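Local coordinates for protein Bcl-2 homolog (Gene 16?) (Murid herpesvirus 4, PDB 4MI8) that blocks host cell apoptosis and starvation-induced autophagy as a viral Bcl-2 homolog, binding BECN1, BAK1 and BAX and so supporting latent and chronic infection, at residues T46-F49 / R50-D54; V81-N85 / S86-V90; F18-V22 / S23-E27; G96-V99 / C100-L104; R70-S73 / K74-S78. All coordinates share one frame; numbering follows the deposited sequence.

In the fold
All five contacts are local, between residues a few positions apart. Contact 4, its centre about 10 Å from that of the chain, is the most buried; the others are partly buried. Contacts 2 and 4 share helix 86-103, at its capped start and irregular end. Contact 3 closes helix 8-23 and packs on contact 4 through C100, whereas contact 1 meets contact 2 at V90 and contact 4 at R97. Contacts 1, 2 and 5 touch the bound BH3 peptide. Charge pairing dominates contact 2 and main-chain capping contact 3; contact 1 is mainly helical main-chain bonding, contact 5 joins hydroxyl and main-chain bonds to leucine-on-ring packing, and contact 4 mixes a CH-pi contact with a salt bridge of charges alone.

Contact 1 of 5, residues T46-F49 / R50-D54; sequences TQEF and RRHYD
E48 and H52 meet one turn apart on helix 33-56 of this Bcl-2 fold, on a face that also borders the bound Beclin 1 BH3 peptide. The imidazole of H52 turns back along the helix: with CG beside its own backbone N and anti to the carbonyl carbon (chi1 -65°), CD2 comes within 3.1 Å of E48 O. The same carbonyl accepts the backbone N of H52 at 3.3 Å. The polar ends stay apart, E48 OE1 lying 4.5 Å from H52 NE2.

E48 also runs alongside R51, both side chains pointing the same way and their carboxylate and guanidinium planes only 16° apart. Even so, the closest side-chain approach is E48 OE2 to R51 CD at 4.0 Å, so any attraction between the charges acts at a distance; R51 is moreover poorly ordered.

F49 and Y53 pack both on the protein and on the bound peptide. Both hold CG anti to the backbone N (chi1 near 177°), which carries their rings away from the shared turn: F49 packs on V90 and Y61, while Y53 meets Y61 edge-to-face and bonds through OH to A59 O. R50 curls to bring NE into a salt bridge with D94, although its CB remains 3.4 Å from T46 O. Beneath these side chains the backbone is regular, as R50 N donates to T46 O at 2.8 Å and Y53 N to F49 O at 3.1 Å.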
# COMPACT_ATOMS: atom_id res chain seq x y z
N THR A 46 5.01 1.19 5.89
CA THR A 46 3.97 0.16 6.09
C THR A 46 4.23 -0.70 7.30
O THR A 46 3.31 -1.09 7.99
CB THR A 46 3.66 -0.73 4.84
OG1 THR A 46 4.78 -1.55 4.49
CG2 THR A 46 3.23 0.10 3.56
N GLN A 47 5.49 -1.01 7.58
CA GLN A 47 5.80 -1.81 8.74
C GLN A 47 5.49 -1.05 10.01
O GLN A 47 4.99 -1.63 10.96
CB GLN A 47 7.26 -2.27 8.69
CG GLN A 47 7.47 -3.39 7.64
CD GLN A 47 8.94 -3.67 7.38
OE1 GLN A 47 9.75 -2.73 7.42
NE2 GLN A 47 9.30 -4.94 7.06
N GLU A 48 5.73 0.23 10.01
CA GLU A 48 5.41 1.06 11.17
C GLU A 48 3.89 1.14 11.36
O GLU A 48 3.35 1.03 12.48
CB GLU A 48 5.88 2.48 10.94
CG GLU A 48 7.29 2.73 11.30
CD GLU A 48 7.56 2.37 12.77
OE1 GLU A 48 7.00 3.03 13.67
OE2 GLU A 48 8.34 1.41 13.05
N PHE A 49 3.19 1.32 10.24
CA PHE A 49 1.71 1.41 10.28
C PHE A 49 1.14 0.04 10.79
O PHE A 49 0.27 -0.00 11.64
CB PHE A 49 1.24 1.67 8.88
CG PHE A 49 -0.26 1.73 8.73
CD1 PHE A 49 -1.02 0.53 8.60
CD2 PHE A 49 -0.93 3.00 8.61
CE1 PHE A 49 -2.41 0.62 8.41
CE2 PHE A 49 -2.32 3.05 8.42
CZ PHE A 49 -3.07 1.86 8.33
N ARG A 50 1.64 -1.06 10.29
CA ARG A 50 1.24 -2.41 10.79
C ARG A 50 1.51 -2.66 12.27
O ARG A 50 0.69 -3.29 12.93
CB ARG A 50 1.92 -3.50 9.96
CG ARG A 50 1.36 -4.90 10.25
CD ARG A 50 -0.00 -5.10 9.54
NE ARG A 50 0.16 -5.10 8.06
CZ ARG A 50 0.56 -6.15 7.35
NH1 ARG A 50 0.72 -7.33 7.99
NH2 ARG A 50 0.72 -6.10 6.00
N ARG A 51 2.61 -2.12 12.82
CA ARG A 51 2.88 -2.27 14.25
C ARG A 51 1.80 -1.57 15.08
O ARG A 51 1.37 -2.06 16.10
CB ARG A 51 4.20 -1.65 14.66
CG ARG A 51 5.42 -2.48 14.43
CD ARG A 51 6.67 -1.72 14.91
NE ARG A 51 6.77 -1.64 16.38
CZ ARG A 51 7.28 -2.60 17.15
NH1 ARG A 51 7.74 -3.72 16.59
NH2 ARG A 51 7.35 -2.45 18.48
N HIS A 52 1.34 -0.42 14.63
CA HIS A 52 0.23 0.23 15.39
C HIS A 52 -1.05 -0.55 15.26
O HIS A 52 -1.78 -0.70 16.22
CB HIS A 52 -0.02 1.64 14.87
CG HIS A 52 1.12 2.59 15.10
ND1 HIS A 52 1.41 3.10 16.32
CD2 HIS A 52 1.99 3.18 14.22
CE1 HIS A 52 2.46 3.92 16.24
NE2 HIS A 52 2.84 3.96 14.96
N TYR A 53 -1.37 -1.01 14.05
CA TYR A 53 -2.55 -1.82 13.90
C TYR A 53 -2.48 -3.02 14.86
O TYR A 53 -3.45 -3.26 15.58
CB TYR A 53 -2.71 -2.29 12.45
CG TYR A 53 -3.91 -3.23 12.25
CD1 TYR A 53 -3.76 -4.59 12.46
CD2 TYR A 53 -5.13 -2.76 11.74
CE1 TYR A 53 -4.85 -5.46 12.30
CE2 TYR A 53 -6.24 -3.64 11.52
CZ TYR A 53 -6.06 -4.98 11.81
OH TYR A 53 -7.06 -5.89 11.64
N ASP A 54 -1.39 -3.75 14.82
CA ASP A 54 -1.21 -4.97 15.59
C ASP A 54 -1.22 -4.73 17.08
O ASP A 54 -1.45 -5.64 17.80
CB ASP A 54 0.10 -5.66 15.25
CG ASP A 54 0.07 -6.39 13.93
OD1 ASP A 54 -0.96 -6.57 13.34
OD2 ASP A 54 1.12 -6.79 13.48

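Contact 2 of 5, residues V81-N85 / S86-V90; sequences VDVIN and SGRIV
R88 reaches back from the first turn of helix 86-103 to grip D82, four residues before the helix begins. The salt bridge is end-on and two-pronged: R88 NH1 donates to D82 OD1 at 2.9 Å with an N-H...O angle of 175°, and NH2 donates to OD2, also at 2.9 Å. Each oxygen is met on its syn side and lies close to the guanidinium plane, but the two flat groups are twisted 34° against each other. A single bend at chi2 separates the helix-hugging start of the R88 chain from the straight run that delivers its guanidinium. V83 closes over one face of that group, with CG1 3.4 Å from R88 CZ.

The other residue largely covered by the contact is N85, the N-cap of the helix. Its CG sits between its own backbone N and carbonyl carbon (chi1 67°), folding OD1 over the start of the first turn, where it accepts R88 N at 2.9 Å almost in line with the CG-OD1 bond. R88 thus takes part twice, its N in the cap and its guanidinium in the salt bridge; N85 OD1 also lies 3.5 Å from R88 CG. The N85 main chain contributes separately, its O accepting I89 N at 3.1 Å.

In Bcl-2 proteins the start of this helix borders the BH3-binding groove, and here the polar groups have further partners on the bound peptide. R88 NE forms a salt bridge with an acidic peptide side chain, D82 OD1 pairs with a basic one, and R88 NH1 also bonds to L79 O.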
# COMPACT_ATOMS: atom_id res chain seq x y z
N VAL A 81 -12.42 8.33 1.66
CA VAL A 81 -13.70 9.08 1.60
C VAL A 81 -13.58 10.33 2.42
O VAL A 81 -13.55 11.45 1.86
CB VAL A 81 -14.89 8.36 2.22
CG1 VAL A 81 -16.18 8.93 1.63
CG2 VAL A 81 -14.84 6.88 1.96
N ASP A 82 -13.47 10.13 3.73
CA ASP A 82 -13.40 11.23 4.67
C ASP A 82 -12.14 12.13 4.58
O ASP A 82 -12.24 13.31 4.88
CB ASP A 82 -13.63 10.70 6.09
CG ASP A 82 -12.55 9.73 6.53
OD1 ASP A 82 -12.31 8.68 5.85
OD2 ASP A 82 -11.94 10.06 7.57
N VAL A 83 -10.98 11.61 4.16
CA VAL A 83 -9.75 12.44 4.03
C VAL A 83 -8.63 11.77 3.20
O VAL A 83 -8.55 10.52 3.13
CB VAL A 83 -9.19 12.87 5.43
CG1 VAL A 83 -8.73 11.67 6.23
CG2 VAL A 83 -8.08 13.90 5.30
N ILE A 84 -7.80 12.61 2.57
CA ILE A 84 -6.54 12.16 1.96
C ILE A 84 -5.35 12.75 2.70
O ILE A 84 -5.16 13.98 2.75
CB ILE A 84 -6.36 12.59 0.49
CG1 ILE A 84 -7.69 12.57 -0.27
CG2 ILE A 84 -5.27 11.74 -0.15
CD1 ILE A 84 -8.06 11.25 -0.91
N ASN A 85 -4.56 11.87 3.28
CA ASN A 85 -3.29 12.30 3.84
C ASN A 85 -2.28 11.19 3.67
O ASN A 85 -2.59 10.12 3.14
CB ASN A 85 -3.46 12.78 5.29
CG ASN A 85 -3.84 11.66 6.26
OD1 ASN A 85 -3.50 10.51 6.07
ND2 ASN A 85 -4.56 12.02 7.31
N SER A 86 -1.04 11.41 4.09
CA SER A 86 -0.04 10.42 3.76
C SER A 86 -0.18 9.16 4.59
O SER A 86 0.25 8.12 4.17
CB SER A 86 1.35 11.02 3.86
OG SER A 86 1.52 11.50 5.18
N GLY A 87 -0.79 9.25 5.75
CA GLY A 87 -1.05 8.12 6.59
C GLY A 87 -2.08 7.20 5.97
O GLY A 87 -1.98 5.95 6.13
N ARG A 88 -3.09 7.78 5.29
CA ARG A 88 -4.06 6.93 4.54
C ARG A 88 -3.35 6.27 3.37
O ARG A 88 -3.51 5.06 3.05
CB ARG A 88 -5.28 7.74 4.08
CG ARG A 88 -6.14 8.38 5.17
CD ARG A 88 -6.70 7.33 6.14
NE ARG A 88 -7.43 8.01 7.22
CZ ARG A 88 -8.72 8.36 7.14
NH1 ARG A 88 -9.44 8.07 6.04
NH2 ARG A 88 -9.31 8.99 8.16
N ILE A 89 -2.55 7.05 2.68
CA ILE A 89 -1.70 6.41 1.68
C ILE A 89 -0.80 5.25 2.22
O ILE A 89 -0.67 4.18 1.55
CB ILE A 89 -0.84 7.45 1.00
CG1 ILE A 89 -1.84 8.46 0.36
CG2 ILE A 89 0.11 6.74 0.00
CD1 ILE A 89 -1.22 9.61 -0.39
N VAL A 90 -0.18 5.42 3.38
CA VAL A 90 0.64 4.34 3.84
C VAL A 90 -0.24 3.11 4.11
O VAL A 90 0.13 2.02 3.81
CB VAL A 90 1.33 4.74 5.16
CG1 VAL A 90 1.98 3.51 5.82
CG2 VAL A 90 2.29 5.90 4.91

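Contact 3 of 5, residues F18-V22 / S23-E27; sequences FLKTV and SKVEE
S23 doubles back onto L19 at the end of helix 8-23, giving one carbonyl two donors. Its backbone N and its OG each lie 2.9 Å from L19 O and approach from opposite faces of the carbonyl plane. The hydroxyl gets there because OG stands beside the S23 backbone N, anti to the carbonyl carbon. This is the tight, buried side: C100 of helix 86-103 packs against S23 and V22, and H113 of helix 111-126 also touches S23.

The helix then ends in a Schellman motif. K24 takes a positive phi of 64°, which turns the chain so that V25 N donates to K20 O at 2.9 Å, with an N-H...O angle of 174°. K24 N donates to T21 O at 3.0 Å but comes from well above that carbonyl plane, 72° out of it.

Looser contacts form around the K20 side chain. V25 crosses it at about a right angle, CG2 lying 3.7 Å from K20 CB, and W109 touches both residues. Farther along, the extended lysine chain passes the E26 carboxylate, with CD 3.8 Å from OE1, while K20 NZ and E26 OE2 remain 4.8 Å apart. The chemistry implies that main-chain bonds, the straightest being V25 N to K20 O, and the serine hydroxyl close this helix end, with the K20-E26 charges probably adding only a longer-range attraction.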
# COMPACT_ATOMS: atom_id res chain seq x y z
N PHE A 18 7.52 -1.71 -5.81
CA PHE A 18 7.10 -1.95 -4.41
C PHE A 18 6.50 -3.33 -4.33
O PHE A 18 6.92 -4.11 -3.47
CB PHE A 18 6.10 -0.94 -3.91
CG PHE A 18 5.48 -1.30 -2.56
CD1 PHE A 18 6.16 -1.06 -1.35
CD2 PHE A 18 4.20 -1.91 -2.50
CE1 PHE A 18 5.54 -1.37 -0.12
CE2 PHE A 18 3.59 -2.20 -1.29
CZ PHE A 18 4.25 -1.94 -0.09
N LEU A 19 5.53 -3.64 -5.19
CA LEU A 19 4.85 -4.96 -5.18
C LEU A 19 5.81 -6.14 -5.52
O LEU A 19 5.72 -7.23 -4.92
CB LEU A 19 3.66 -4.99 -6.11
CG LEU A 19 2.56 -3.95 -5.78
CD1 LEU A 19 1.52 -3.92 -6.92
CD2 LEU A 19 1.83 -4.34 -4.52
N LYS A 20 6.71 -5.93 -6.46
CA LYS A 20 7.65 -7.02 -6.86
C LYS A 20 8.58 -7.27 -5.69
O LYS A 20 8.85 -8.45 -5.36
CB LYS A 20 8.45 -6.69 -8.13
CG LYS A 20 7.60 -6.52 -9.38
CD LYS A 20 8.43 -6.31 -10.67
CE LYS A 20 7.47 -6.37 -11.87
NZ LYS A 20 7.99 -6.02 -13.26
N THR A 21 9.03 -6.18 -5.04
CA THR A 21 9.94 -6.32 -3.88
C THR A 21 9.27 -7.09 -2.76
O THR A 21 9.88 -7.99 -2.25
CB THR A 21 10.49 -4.97 -3.34
OG1 THR A 21 11.28 -4.28 -4.33
CG2 THR A 21 11.39 -5.18 -2.16
N VAL A 22 8.04 -6.74 -2.36
CA VAL A 22 7.41 -7.40 -1.23
C VAL A 22 6.94 -8.80 -1.64
O VAL A 22 6.77 -9.70 -0.79
CB VAL A 22 6.24 -6.60 -0.58
CG1 VAL A 22 6.68 -5.20 -0.14
CG2 VAL A 22 5.01 -6.53 -1.50
N SER A 23 6.74 -9.01 -2.94
CA SER A 23 6.52 -10.36 -3.47
C SER A 23 7.80 -11.19 -3.68
O SER A 23 7.75 -12.39 -3.93
CB SER A 23 5.71 -10.31 -4.75
OG SER A 23 4.44 -9.82 -4.42
N LYS A 24 8.96 -10.54 -3.57
CA LYS A 24 10.24 -11.23 -3.75
C LYS A 24 10.39 -11.75 -5.18
O LYS A 24 10.79 -12.89 -5.37
CB LYS A 24 10.40 -12.38 -2.75
CG LYS A 24 10.44 -11.93 -1.31
CD LYS A 24 9.96 -13.09 -0.45
CE LYS A 24 10.56 -13.12 0.97
NZ LYS A 24 11.68 -14.12 1.11
N VAL A 25 10.05 -10.92 -6.18
CA VAL A 25 10.31 -11.22 -7.58
C VAL A 25 11.14 -10.11 -8.26
O VAL A 25 11.01 -9.83 -9.47
CB VAL A 25 9.02 -11.53 -8.36
CG1 VAL A 25 8.36 -12.74 -7.77
CG2 VAL A 25 8.06 -10.36 -8.40
N GLU A 26 12.01 -9.46 -7.49
CA GLU A 26 13.01 -8.58 -8.06
C GLU A 26 14.20 -8.49 -7.11
O GLU A 26 14.06 -8.02 -5.97
CB GLU A 26 12.44 -7.18 -8.33
CG GLU A 26 12.94 -6.59 -9.64
CD GLU A 26 12.19 -5.32 -10.08
OE1 GLU A 26 11.52 -4.70 -9.22
OE2 GLU A 26 12.26 -4.92 -11.30
N GLU A 27 15.36 -8.97 -7.59
CA GLU A 27 16.67 -8.81 -6.93
C GLU A 27 17.00 -7.35 -6.68
O GLU A 27 16.82 -6.47 -7.56
CB GLU A 27 17.78 -9.39 -7.79
CG GLU A 27 18.68 -10.40 -7.11
CD GLU A 27 18.02 -11.77 -7.05
OE1 GLU A 27 16.77 -11.82 -6.82
OE2 GLU A 27 18.75 -12.78 -7.22

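Contact 4 of 5, residues G96-V99 / C100-L104; sequences GRYV and CEEVL
E102 folds its CB over one face of the Y98 ring, a CH-pi contact 4.2 Å from the ring centroid and 18° off the normal. Its carboxylate swings back across the ring so that E102 OE1 lies 3.5 Å from Y98 CE1, the carboxylate plane turned 49° from that of the ring. V103 CG2 approaches Y98 CE2 obliquely.

On another side of the helix, R97 and E101 form a salt bridge of charges alone: NH1 and OE1 are 3.5 Å apart, but the oxygen lies well out of the guanidinium plane and no N-H points at it. A water supplies the directional link, accepting from R97 NH1 and donating to E101 OE2. The E101 chain, extended beyond CG, also lays its carboxylate against the aliphatic part of R97, with E101 OE1 3.6 Å from R97 CG.

R97 and E101 are held one turn apart by the helical bond E101 N to R97 O; beyond them helix 86-103 becomes irregular. V99 O accepts both V103 N at 2.9 Å and L104 N at 3.0 Å, from opposite faces of its plane, as the chain widens into a pi-type turn. That turn also sets the side chain of L104 against V99, L104 CG to V99 CG1 at 3.7 Å.

Farther out, D94 takes R97 NH2 in a salt bridge, and Y61 meets the Y98 ring. C100 packs against L19, V22 and S23 of helix 8-23; V99 and L104 touch W68 of helix 68-81 and residues of helix 111-126, while R97 and Y98 face helix 33-56.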
# COMPACT_ATOMS: atom_id res chain seq x y z
N GLY A 96 -1.93 -3.41 0.16
CA GLY A 96 -1.32 -4.09 -1.02
C GLY A 96 -0.18 -5.02 -0.57
O GLY A 96 0.02 -6.08 -1.17
N ARG A 97 0.59 -4.64 0.46
CA ARG A 97 1.65 -5.50 0.94
C ARG A 97 1.10 -6.77 1.56
O ARG A 97 1.68 -7.83 1.37
CB ARG A 97 2.51 -4.80 1.99
CG ARG A 97 3.63 -5.67 2.52
CD ARG A 97 4.62 -4.94 3.48
NE ARG A 97 3.97 -4.51 4.72
CZ ARG A 97 4.23 -5.05 5.93
NH1 ARG A 97 5.14 -5.99 6.09
NH2 ARG A 97 3.64 -4.60 7.02
N TYR A 98 -0.01 -6.64 2.32
CA TYR A 98 -0.68 -7.79 2.91
C TYR A 98 -1.09 -8.74 1.78
O TYR A 98 -0.74 -9.91 1.83
CB TYR A 98 -1.95 -7.41 3.70
CG TYR A 98 -2.55 -8.64 4.41
CD1 TYR A 98 -2.07 -9.03 5.67
CD2 TYR A 98 -3.57 -9.43 3.82
CE1 TYR A 98 -2.56 -10.16 6.33
CE2 TYR A 98 -4.09 -10.56 4.48
CZ TYR A 98 -3.57 -10.91 5.75
OH TYR A 98 -4.00 -12.01 6.48
N VAL A 99 -1.87 -8.25 0.80
CA VAL A 99 -2.32 -9.10 -0.30
C VAL A 99 -1.12 -9.88 -0.91
O VAL A 99 -1.13 -11.12 -0.91
CB VAL A 99 -3.04 -8.33 -1.40
CG1 VAL A 99 -3.37 -9.29 -2.55
CG2 VAL A 99 -4.29 -7.69 -0.86
N CYS A 100 -0.08 -9.18 -1.35
CA CYS A 100 1.12 -9.88 -1.84
C CYS A 100 1.64 -10.91 -0.88
O CYS A 100 2.04 -11.97 -1.30
CB CYS A 100 2.28 -8.95 -2.12
SG CYS A 100 1.94 -7.84 -3.48
N GLU A 101 1.72 -10.59 0.39
CA GLU A 101 2.53 -11.40 1.27
C GLU A 101 1.76 -12.55 1.90
O GLU A 101 2.35 -13.41 2.51
CB GLU A 101 3.20 -10.54 2.35
CG GLU A 101 4.40 -9.74 1.92
CD GLU A 101 5.06 -8.96 3.05
OE1 GLU A 101 4.47 -8.75 4.09
OE2 GLU A 101 6.18 -8.55 2.90
N GLU A 102 0.45 -12.55 1.77
CA GLU A 102 -0.34 -13.58 2.42
C GLU A 102 -1.52 -14.10 1.67
O GLU A 102 -1.99 -15.15 2.00
CB GLU A 102 -0.84 -13.13 3.76
CG GLU A 102 -0.05 -13.75 4.89
CD GLU A 102 0.87 -12.78 5.51
OE1 GLU A 102 0.56 -11.59 5.48
OE2 GLU A 102 1.91 -13.19 6.03
N VAL A 103 -2.01 -13.37 0.70
CA VAL A 103 -3.09 -13.85 -0.09
C VAL A 103 -2.58 -14.47 -1.38
O VAL A 103 -2.72 -15.66 -1.55
CB VAL A 103 -4.10 -12.75 -0.34
CG1 VAL A 103 -5.15 -13.21 -1.30
CG2 VAL A 103 -4.70 -12.34 0.98
N LEU A 104 -1.97 -13.66 -2.25
CA LEU A 104 -1.36 -14.12 -3.48
C LEU A 104 -0.28 -15.18 -3.27
O LEU A 104 0.39 -15.25 -2.25
CB LEU A 104 -0.76 -12.95 -4.27
CG LEU A 104 -1.70 -11.80 -4.61
CD1 LEU A 104 -1.09 -10.93 -5.70
CD2 LEU A 104 -3.06 -12.31 -5.06
O HOH W 1 7.78 -6.64 4.39

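Contact 5 of 5, residues R70-S73 / K74-S78; sequences RDLS and KLFTS
T77 and S73 meet through both main chain and side chain. S73 O accepts T77 N at 3.0 Å, the donor standing 40° out of the carbonyl plane, and the same oxygen has T77 OG1 at 2.7 Å. The threonine hydroxyl can reach there because OG1 sits between its own backbone N and carbonyl carbon (chi1 45°); K74 O, at 3.0 Å from T77 OG1, competes for its one proton, so the acceptor is not settled.

Other carbonyls of the turn are also engaged. D71 O receives L75 N at 2.9 Å along a nearly straight approach and takes a weak second bond from K74 N. L72 O accepts F76 N in the carbonyl plane, and the same oxygen lies over one face of the F76 ring.

Within the Bcl-2 fold this stretch of helix 68-81 presents an apolar side to helices 86-103 and 111-126. There L72 lies obliquely across F76: CG forms a CH-pi contact 4.0 Å from the ring centroid and 29° off its normal, with F76 CE2 3.7 Å from L72 CG. V95 touches L72, L75 and F76, and the rings of F92 and F123 meet that of F76.

At the end of the segment the bound BH3 peptide provides partners: S78 OG hydrogen-bonds to a polar peptide side chain but also lies 3.1 Å from L75 O, its acceptor undecided, and S78 O accepts from a basic one.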
# COMPACT_ATOMS: atom_id res chain seq x y z
N ARG A 70 -12.97 -8.73 -5.63
CA ARG A 70 -14.10 -7.85 -5.95
C ARG A 70 -14.20 -6.61 -5.05
O ARG A 70 -14.76 -5.60 -5.46
CB ARG A 70 -15.42 -8.65 -5.91
CG ARG A 70 -16.65 -7.94 -6.50
CD ARG A 70 -17.81 -8.87 -6.94
NE ARG A 70 -19.10 -8.15 -7.09
CZ ARG A 70 -20.23 -8.65 -7.61
NH1 ARG A 70 -20.30 -9.89 -8.06
NH2 ARG A 70 -21.31 -7.89 -7.69
N ASP A 71 -13.61 -6.69 -3.85
CA ASP A 71 -13.75 -5.66 -2.81
C ASP A 71 -12.60 -4.67 -2.66
O ASP A 71 -12.74 -3.68 -1.91
CB ASP A 71 -13.91 -6.33 -1.44
CG ASP A 71 -15.08 -7.31 -1.39
OD1 ASP A 71 -15.90 -7.37 -2.35
OD2 ASP A 71 -15.18 -8.04 -0.38
N LEU A 72 -11.46 -4.94 -3.31
CA LEU A 72 -10.29 -4.12 -3.04
C LEU A 72 -10.60 -2.68 -3.33
O LEU A 72 -10.28 -1.82 -2.52
CB LEU A 72 -9.01 -4.58 -3.78
CG LEU A 72 -7.69 -4.12 -3.11
CD1 LEU A 72 -7.72 -4.19 -1.57
CD2 LEU A 72 -6.50 -4.91 -3.60
N SER A 73 -11.25 -2.41 -4.44
CA SER A 73 -11.48 -1.01 -4.83
C SER A 73 -12.49 -0.31 -3.89
O SER A 73 -12.50 0.94 -3.75
CB SER A 73 -11.91 -0.91 -6.30
OG SER A 73 -12.81 -1.96 -6.65
N LYS A 74 -13.28 -1.13 -3.22
CA LYS A 74 -14.29 -0.65 -2.27
C LYS A 74 -13.52 -0.25 -0.97
O LYS A 74 -13.58 0.92 -0.54
CB LYS A 74 -15.36 -1.74 -2.04
CG LYS A 74 -16.82 -1.30 -1.99
CD LYS A 74 -17.40 -1.00 -3.37
CE LYS A 74 -18.92 -1.17 -3.34
NZ LYS A 74 -19.76 -0.52 -4.41
N LEU A 75 -12.72 -1.18 -0.43
CA LEU A 75 -11.80 -0.82 0.65
C LEU A 75 -11.07 0.47 0.33
O LEU A 75 -11.11 1.39 1.15
CB LEU A 75 -10.79 -1.91 0.98
CG LEU A 75 -9.81 -1.55 2.15
CD1 LEU A 75 -10.54 -1.18 3.46
CD2 LEU A 75 -8.94 -2.75 2.36
N PHE A 76 -10.48 0.57 -0.88
CA PHE A 76 -9.62 1.74 -1.18
C PHE A 76 -10.44 2.99 -1.13
O PHE A 76 -10.02 4.00 -0.55
CB PHE A 76 -8.85 1.66 -2.51
CG PHE A 76 -7.70 0.66 -2.54
CD1 PHE A 76 -6.98 0.29 -1.36
CD2 PHE A 76 -7.31 0.11 -3.74
CE1 PHE A 76 -5.88 -0.62 -1.43
CE2 PHE A 76 -6.26 -0.80 -3.81
CZ PHE A 76 -5.53 -1.16 -2.66
N THR A 77 -11.63 2.96 -1.74
CA THR A 77 -12.48 4.15 -1.73
C THR A 77 -12.92 4.58 -0.29
O THR A 77 -12.88 5.79 0.01
CB THR A 77 -13.64 4.08 -2.79
OG1 THR A 77 -14.26 2.79 -2.74
CG2 THR A 77 -13.10 4.33 -4.26
N SER A 78 -13.30 3.65 0.59
CA SER A 78 -13.64 4.06 1.99
C SER A 78 -12.46 4.66 2.70
O SER A 78 -12.55 5.73 3.31
CB SER A 78 -14.34 2.99 2.87
OG SER A 78 -13.68 1.73 2.92